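Side-chain contacts in piwi domain-containing protein (Vanderwaltozyma polyspora, PDB 5THE), which probably binds RNA, and represents the C-terminal lobe, containing the Piwi domain, of a budding yeast Argonaute, here holding the first nucleotides of a bound RNA: residues A[219-222]-A[223-226]; A[228-231]-A[232-236]. One frame throughout, in Å; residues are numbered along the deposited sequence.

Contact 1: A[219-222]-A[223-226]; sequences VWDN and FKKN. With nucleotides of chain B.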
loop_
_atom_site.group_PDB
_atom_site.type_symbol
_atom_site.label_atom_id
_atom_site.label_comp_id
_atom_site.label_asym_id
_atom_site.label_seq_id
_atom_site.Cartn_x
_atom_site.Cartn_y
_atom_site.Cartn_z
ATOM N N VAL A 219 -15.873 -1.605 12.158
ATOM C CA VAL A 219 -17.313 -1.860 12.152
ATOM C C VAL A 219 -17.655 -2.622 13.424
ATOM O O VAL A 219 -17.044 -3.657 13.727
ATOM C CB VAL A 219 -17.746 -2.635 10.889
ATOM C CG1 VAL A 219 -19.246 -2.970 10.926
ATOM C CG2 VAL A 219 -17.440 -1.826 9.644
ATOM N N TRP A 220 -18.617 -2.088 14.176
ATOM C CA TRP A 220 -18.943 -2.610 15.499
ATOM C C TRP A 220 -19.337 -4.083 15.462
ATOM O O TRP A 220 -18.930 -4.858 16.335
ATOM C CB TRP A 220 -20.072 -1.774 16.110
ATOM C CG TRP A 220 -20.571 -2.240 17.455
ATOM C CD1 TRP A 220 -21.877 -2.404 17.821
ATOM C CD2 TRP A 220 -19.786 -2.610 18.606
ATOM N NE1 TRP A 220 -21.958 -2.831 19.121
ATOM C CE2 TRP A 220 -20.692 -2.965 19.630
ATOM C CE3 TRP A 220 -18.415 -2.664 18.875
ATOM C CZ2 TRP A 220 -20.272 -3.373 20.901
ATOM C CZ3 TRP A 220 -17.996 -3.084 20.142
ATOM C CH2 TRP A 220 -18.926 -3.424 21.138
ATOM N N ASP A 221 -20.135 -4.499 14.473
ATOM C CA ASP A 221 -20.538 -5.909 14.457
ATOM C C ASP A 221 -19.355 -6.835 14.224
ATOM O O ASP A 221 -19.427 -8.014 14.586
ATOM C CB ASP A 221 -21.627 -6.174 13.416
ATOM C CG ASP A 221 -22.986 -5.614 13.844
ATOM O OD1 ASP A 221 -23.196 -5.419 15.061
ATOM O OD2 ASP A 221 -23.846 -5.370 12.965
ATOM N N ASN A 222 -18.258 -6.321 13.672
ATOM C CA ASN A 222 -17.031 -7.103 13.600
ATOM C C ASN A 222 -16.249 -7.020 14.902
ATOM O O ASN A 222 -15.891 -8.047 15.493
ATOM C CB ASN A 222 -16.154 -6.614 12.449
ATOM C CG ASN A 222 -16.770 -6.846 11.105
ATOM O OD1 ASN A 222 -17.570 -7.762 10.928
ATOM N ND2 ASN A 222 -16.398 -6.014 10.133
ATOM N N PHE A 223 -15.960 -5.793 15.340
ATOM C CA PHE A 223 -15.123 -5.568 16.515
ATOM C C PHE A 223 -15.678 -6.294 17.729
ATOM O O PHE A 223 -14.927 -6.914 18.493
ATOM C CB PHE A 223 -15.029 -4.061 16.780
ATOM C CG PHE A 223 -14.062 -3.678 17.871
ATOM C CD1 PHE A 223 -12.828 -4.303 17.977
ATOM C CD2 PHE A 223 -14.377 -2.669 18.774
ATOM C CE1 PHE A 223 -11.940 -3.945 18.981
ATOM C CE2 PHE A 223 -13.483 -2.295 19.778
ATOM C CZ PHE A 223 -12.264 -2.938 19.876
ATOM N N LYS A 224 -17.001 -6.248 17.908
ATOM C CA LYS A 224 -17.638 -6.818 19.091
ATOM C C LYS A 224 -17.450 -8.329 19.209
ATOM O O LYS A 224 -17.730 -8.884 20.274
ATOM C CB LYS A 224 -19.133 -6.468 19.088
ATOM C CG LYS A 224 -19.973 -7.354 18.200
ATOM C CD LYS A 224 -21.360 -6.754 17.991
ATOM C CE LYS A 224 -21.949 -6.232 19.294
ATOM N NZ LYS A 224 -22.048 -7.289 20.334
ATOM N N LYS A 225 -16.985 -9.010 18.157
ATOM C CA LYS A 225 -16.742 -10.446 18.262
ATOM C C LYS A 225 -15.530 -10.765 19.129
ATOM O O LYS A 225 -15.379 -11.908 19.561
ATOM C CB LYS A 225 -16.541 -11.065 16.873
ATOM C CG LYS A 225 -17.718 -10.906 15.919
ATOM C CD LYS A 225 -17.304 -11.341 14.527
ATOM C CE LYS A 225 -18.390 -11.044 13.520
ATOM N NZ LYS A 225 -18.046 -11.437 12.127
ATOM N N ASN A 226 -14.658 -9.793 19.373
ATOM C CA ASN A 226 -13.501 -9.971 20.257
ATOM C C ASN A 226 -12.557 -11.064 19.757
ATOM O O ASN A 226 -12.033 -11.861 20.535
ATOM C CB ASN A 226 -13.948 -10.247 21.695
ATOM C CG ASN A 226 -14.790 -9.121 22.251
ATOM O OD1 ASN A 226 -14.518 -7.953 21.975
ATOM N ND2 ASN A 226 -15.826 -9.462 23.019
ATOM P P A B 2 -13.871 -3.420 9.350
ATOM O OP1 A B 2 -14.609 -3.983 8.192
ATOM O OP2 A B 2 -14.303 -3.707 10.754
ATOM O "O5'" A B 2 -12.339 -3.822 9.197
ATOM C "C5'" A B 2 -11.321 -3.148 9.942
ATOM C "C4'" A B 2 -10.065 -3.968 9.999
ATOM O "O4'" A B 2 -10.300 -5.143 10.803
ATOM C "C3'" A B 2 -9.586 -4.535 8.675
ATOM O "O3'" A B 2 -8.880 -3.597 7.916
ATOM C "C2'" A B 2 -8.749 -5.727 9.113
ATOM O "O2'" A B 2 -7.511 -5.285 9.652
ATOM C "C1'" A B 2 -9.594 -6.248 10.266
ATOM N N9 A B 2 -10.611 -7.232 9.844
ATOM C C8 A B 2 -11.875 -6.961 9.381
ATOM N N7 A B 2 -12.589 -8.020 9.127
ATOM C C5 A B 2 -11.738 -9.063 9.478
ATOM C C6 A B 2 -11.915 -10.443 9.438
ATOM N N6 A B 2 -13.061 -10.980 9.015
ATOM N N1 A B 2 -10.877 -11.225 9.839
ATOM C C2 A B 2 -9.749 -10.622 10.253
ATOM N N3 A B 2 -9.459 -9.313 10.333
ATOM C C4 A B 2 -10.511 -8.598 9.919
ATOM O OP3 U B 1 -9.328 2.901 7.050
ATOM P P U B 1 -9.626 2.375 8.396
ATOM O OP1 U B 1 -9.625 3.488 9.376
ATOM O OP2 U B 1 -8.754 1.222 8.673
ATOM O "O5'" U B 1 -11.117 1.856 8.380
ATOM C "C5'" U B 1 -11.450 0.571 7.874
ATOM C "C4'" U B 1 -12.794 0.170 8.402
ATOM O "O4'" U B 1 -13.806 1.097 7.906
ATOM C "C3'" U B 1 -13.260 -1.230 8.029
ATOM O "O3'" U B 1 -13.886 -1.824 9.167
ATOM C "C2'" U B 1 -14.285 -0.980 6.920
ATOM O "O2'" U B 1 -15.282 -1.972 6.804
ATOM C "C1'" U B 1 -14.877 0.370 7.329
ATOM N N1 U B 1 -15.409 1.144 6.188
ATOM C C2 U B 1 -16.726 1.529 6.226
ATOM O O2 U B 1 -17.433 1.273 7.177
ATOM N N3 U B 1 -17.181 2.230 5.133
ATOM C C4 U B 1 -16.440 2.578 4.018
ATOM O O4 U B 1 -16.974 3.222 3.110
ATOM C C5 U B 1 -15.080 2.132 4.040
ATOM C C6 U B 1 -14.628 1.441 5.095
HETATM O O HOH W 1 -15.564 -10.076 11.709
#

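Contact 2: A[228-231]-A[232-236]; sequences IQYN and SNVVM. With nucleotides of chain B.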
loop_
_atom_site.group_PDB
_atom_site.type_symbol
_atom_site.label_atom_id
_atom_site.label_comp_id
_atom_site.label_asym_id
_atom_site.label_seq_id
_atom_site.Cartn_x
_atom_site.Cartn_y
_atom_site.Cartn_z
ATOM N N ILE A 228 -9.066 -12.399 18.403
ATOM C CA ILE A 228 -7.659 -12.018 18.474
ATOM C C ILE A 228 -7.103 -11.793 17.076
ATOM O O ILE A 228 -6.263 -10.911 16.856
ATOM C CB ILE A 228 -6.849 -13.070 19.265
ATOM C CG1 ILE A 228 -5.384 -12.652 19.403
ATOM C CG2 ILE A 228 -6.855 -14.416 18.583
ATOM C CD1 ILE A 228 -5.054 -11.895 20.631
ATOM N N GLN A 229 -7.549 -12.589 16.109
ATOM C CA GLN A 229 -7.083 -12.399 14.741
ATOM C C GLN A 229 -7.536 -11.047 14.190
ATOM O O GLN A 229 -6.751 -10.322 13.563
ATOM C CB GLN A 229 -7.586 -13.549 13.865
ATOM C CG GLN A 229 -7.320 -13.396 12.371
ATOM C CD GLN A 229 -5.891 -13.743 11.968
ATOM O OE1 GLN A 229 -4.925 -13.216 12.527
ATOM N NE2 GLN A 229 -5.754 -14.632 10.991
ATOM N N TYR A 230 -8.807 -10.694 14.407
ATOM C CA TYR A 230 -9.297 -9.384 13.982
ATOM C C TYR A 230 -8.511 -8.269 14.658
ATOM O O TYR A 230 -8.082 -7.302 14.012
ATOM C CB TYR A 230 -10.789 -9.281 14.308
ATOM C CG TYR A 230 -11.438 -7.963 13.976
ATOM C CD1 TYR A 230 -11.389 -6.884 14.862
ATOM C CD2 TYR A 230 -12.129 -7.801 12.793
ATOM C CE1 TYR A 230 -12.006 -5.688 14.563
ATOM C CE2 TYR A 230 -12.730 -6.612 12.490
ATOM C CZ TYR A 230 -12.666 -5.561 13.369
ATOM O OH TYR A 230 -13.300 -4.386 13.044
ATOM N N ASN A 231 -8.308 -8.393 15.972
ATOM C CA ASN A 231 -7.583 -7.364 16.704
ATOM C C ASN A 231 -6.149 -7.256 16.227
ATOM O O ASN A 231 -5.618 -6.149 16.103
ATOM C CB ASN A 231 -7.645 -7.653 18.203
ATOM C CG ASN A 231 -9.039 -7.451 18.754
ATOM O OD1 ASN A 231 -9.896 -6.847 18.092
ATOM N ND2 ASN A 231 -9.280 -7.945 19.954
ATOM N N SER A 232 -5.503 -8.396 15.956
ATOM C CA SER A 232 -4.134 -8.370 15.455
ATOM C C SER A 232 -4.054 -7.656 14.111
ATOM O O SER A 232 -3.116 -6.889 13.858
ATOM C CB SER A 232 -3.591 -9.794 15.325
ATOM O OG SER A 232 -3.711 -10.500 16.545
ATOM N N ASN A 233 -5.018 -7.908 13.224
ATOM C CA ASN A 233 -5.006 -7.239 11.927
ATOM C C ASN A 233 -5.238 -5.742 12.077
ATOM O O ASN A 233 -4.563 -4.942 11.423
ATOM C CB ASN A 233 -6.056 -7.865 11.008
ATOM C CG ASN A 233 -5.670 -9.274 10.573
ATOM O OD1 ASN A 233 -4.515 -9.663 10.669
ATOM N ND2 ASN A 233 -6.639 -10.038 10.100
ATOM N N VAL A 234 -6.195 -5.355 12.928
ATOM C CA VAL A 234 -6.494 -3.941 13.137
ATOM C C VAL A 234 -5.242 -3.194 13.567
ATOM O O VAL A 234 -4.925 -2.121 13.041
ATOM C CB VAL A 234 -7.629 -3.778 14.168
ATOM C CG1 VAL A 234 -7.669 -2.338 14.696
ATOM C CG2 VAL A 234 -8.988 -4.164 13.546
ATOM N N VAL A 235 -4.508 -3.749 14.534
ATOM C CA VAL A 235 -3.383 -3.017 15.106
ATOM C C VAL A 235 -2.199 -2.980 14.155
ATOM O O VAL A 235 -1.321 -2.127 14.310
ATOM C CB VAL A 235 -3.005 -3.624 16.477
ATOM C CG1 VAL A 235 -2.214 -4.924 16.320
ATOM C CG2 VAL A 235 -2.270 -2.603 17.351
ATOM N N MET A 236 -2.145 -3.878 13.164
ATOM C CA MET A 236 -1.123 -3.747 12.131
ATOM C C MET A 236 -1.179 -2.361 11.518
ATOM O O MET A 236 -0.155 -1.674 11.384
ATOM C CB MET A 236 -1.308 -4.819 11.058
ATOM C CG MET A 236 -0.996 -6.237 11.557
ATOM S SD MET A 236 -1.003 -7.473 10.260
ATOM C CE MET A 236 0.677 -7.433 9.649
ATOM P P A B 2 -13.871 -3.420 9.350
ATOM O OP1 A B 2 -14.609 -3.983 8.192
ATOM O OP2 A B 2 -14.303 -3.707 10.754
ATOM O "O5'" A B 2 -12.339 -3.822 9.197
ATOM C "C5'" A B 2 -11.321 -3.148 9.942
ATOM C "C4'" A B 2 -10.065 -3.968 9.999
ATOM O "O4'" A B 2 -10.300 -5.143 10.803
ATOM C "C3'" A B 2 -9.586 -4.535 8.675
ATOM O "O3'" A B 2 -8.880 -3.597 7.916
ATOM C "C2'" A B 2 -8.749 -5.727 9.113
ATOM O "O2'" A B 2 -7.511 -5.285 9.652
ATOM C "C1'" A B 2 -9.594 -6.248 10.266
ATOM N N9 A B 2 -10.611 -7.232 9.844
ATOM C C8 A B 2 -11.875 -6.961 9.381
ATOM N N7 A B 2 -12.589 -8.020 9.127
ATOM C C5 A B 2 -11.738 -9.063 9.478
ATOM C C6 A B 2 -11.915 -10.443 9.438
ATOM N N6 A B 2 -13.061 -10.980 9.015
ATOM N N1 A B 2 -10.877 -11.225 9.839
ATOM C C2 A B 2 -9.749 -10.622 10.253
ATOM N N3 A B 2 -9.459 -9.313 10.333
ATOM C C4 A B 2 -10.511 -8.598 9.919
ATOM P P A B 3 -8.949 -3.661 6.322
ATOM O OP1 A B 3 -8.179 -2.447 5.913
ATOM O OP2 A B 3 -10.359 -3.852 5.871
ATOM O "O5'" A B 3 -8.127 -4.981 5.960
ATOM C "C5'" A B 3 -6.749 -5.069 6.286
ATOM C "C4'" A B 3 -6.237 -6.473 6.133
ATOM O "O4'" A B 3 -6.830 -7.354 7.122
ATOM C "C3'" A B 3 -6.550 -7.149 4.812
ATOM O "O3'" A B 3 -5.672 -6.728 3.800
ATOM C "C2'" A B 3 -6.401 -8.620 5.163
ATOM O "O2'" A B 3 -5.025 -8.978 5.224
ATOM C "C1'" A B 3 -6.990 -8.643 6.576
ATOM N N9 A B 3 -8.422 -8.921 6.491
ATOM C C8 A B 3 -9.430 -8.034 6.178
ATOM N N7 A B 3 -10.609 -8.607 6.122
ATOM C C5 A B 3 -10.346 -9.934 6.410
ATOM C C6 A B 3 -11.195 -11.029 6.492
ATOM N N6 A B 3 -12.521 -10.914 6.295
ATOM N N1 A B 3 -10.622 -12.214 6.792
ATOM C C2 A B 3 -9.287 -12.268 6.979
ATOM N N3 A B 3 -8.369 -11.298 6.916
ATOM C C4 A B 3 -8.994 -10.149 6.622
#

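Contact 1: A[219-222]-A[223-226]
Trp220 and Lys224 meet because the indole leaves its backbone opposite the main-chain N (chi1 177°), which, with the i to i+4 helical spacing, puts the ring beneath Lys224 CB. That carbon sits over the six-membered ring of Trp220, 3.5 Å from its centroid, a CH-pi contact almost on the ring normal. The lysine takes the sterically costly rotamer with CG between N and the carbonyl carbon (chi1 81°), which sets the course of the chain beyond. The bend at chi3 brings Lys224 CE over the same face, 3.4 Å from Trp220 NE1, and the one at chi4 turns NZ, which forms a salt bridge with Glu98. Phe223 approaches the indole at its edge, near the ring plane, with CD2 3.9 Å from Trp220 CZ3.

On the RNA side, two N-H groups grip one phosphate oxygen. Val219 N, at the N-cap position, donates to OP2 of A2 of chain B at 3.0 Å, and Asn222 ND2 donates to the same OP2 at 3.2 Å along a nearly straight line (179°). The N-terminal end of the short helix would probably help stabilise the phosphate. The other end of the Asn222 amide faces a water: OD1 receives a weak bond from it at 3.2 Å, and the water accepts from Lys225 NZ at 2.9 Å. Lys225 runs extended beside Asn222 to reach it.

Val219 O accepts from both Asn222 N and Phe223 N, the latter at 2.9 Å. The short helix then unwinds through a type I turn, Phe223 to Asn226, whose last residue has positive phi. This helix follows strand 215-219 of a parallel sheet, consistent with the Rossmann-like MID domain of Argonautes; Trp220 and Phe223 pack against strand 185-191 and helix 95-111, and Phe223 also touches helix 228-241.

Contact 2: A[228-231]-A[232-236]
Tyr230 and Val234, one turn apart on the alpha-helix 228-241, form an i to i+4 pair facing the bound RNA; the helix belongs to what is probably the MID domain of this Argonaute lobe. Tyr230 CB stands near the base of A2 of chain B, and CG lies opposite the backbone N (chi1 178°), which sends the ring out across the nucleotide. One side of the ring overlies the five-membered part of the adenine: CD2 is 3.4 Å from N9 of A2 and CE2 is 3.2 Å from C8 of A2. The planes are inclined rather than parallel, and the ribose O4' sits over a face of the tyrosine. Across the ring, along the CD1-CE1 edge, CE1 meets Val234 CG2 at 3.5 Å. The tip, OH, donates to OP2 of A2 at 2.6 Å, with the phosphate oxygen near the ring plane, although the position of this hydroxyl is less certain. Replacing the tyrosine with an alanine would probably uncover the five-membered part of the A2 base and leave Val234 CG2 without its aromatic neighbour.

Val234 CG2 also reaches the sugar, 3.2 Å from O4' of A2. One residue earlier, Asn233 comes at the base from the minor-groove edge, its ND2 2.9 Å from N3 of A2. Asn231 turns instead toward helix 95-111, where its ND2 bonds Asp109.

Within the helix, Ser232 adds a side-chain bond to the backbone ones. With OG set beside its own N, it grips the carbonyl one turn back: OG donates to Ile228 O at 2.6 Å, while Ser232 N donates to Ile228 O at 2.8 Å from the opposite face of the carbonyl plane.

How the contacts relate
The chain leaves strand 215-219 and enters contact 1, the short helix 220-223, which runs on into a type I turn ending at Asn226. After Ser227, which bonds the Tyr230 backbone N, it starts helix 228-241, where contact 2 spans the first turns. The two are in series, neither nested nor crossed, with centres about 12 Å apart. They pack directly: Asn222 CB lies 3.4 Å from Tyr230 CE2, and Phe223 CE1 is 3.7 Å from Asn231 OD1. Both rest against helix 95-111, and both reach A2 of chain B, contact 1 at its phosphate and contact 2 at phosphate, sugar and base, so that the two adjoining contacts hold the same nucleotide.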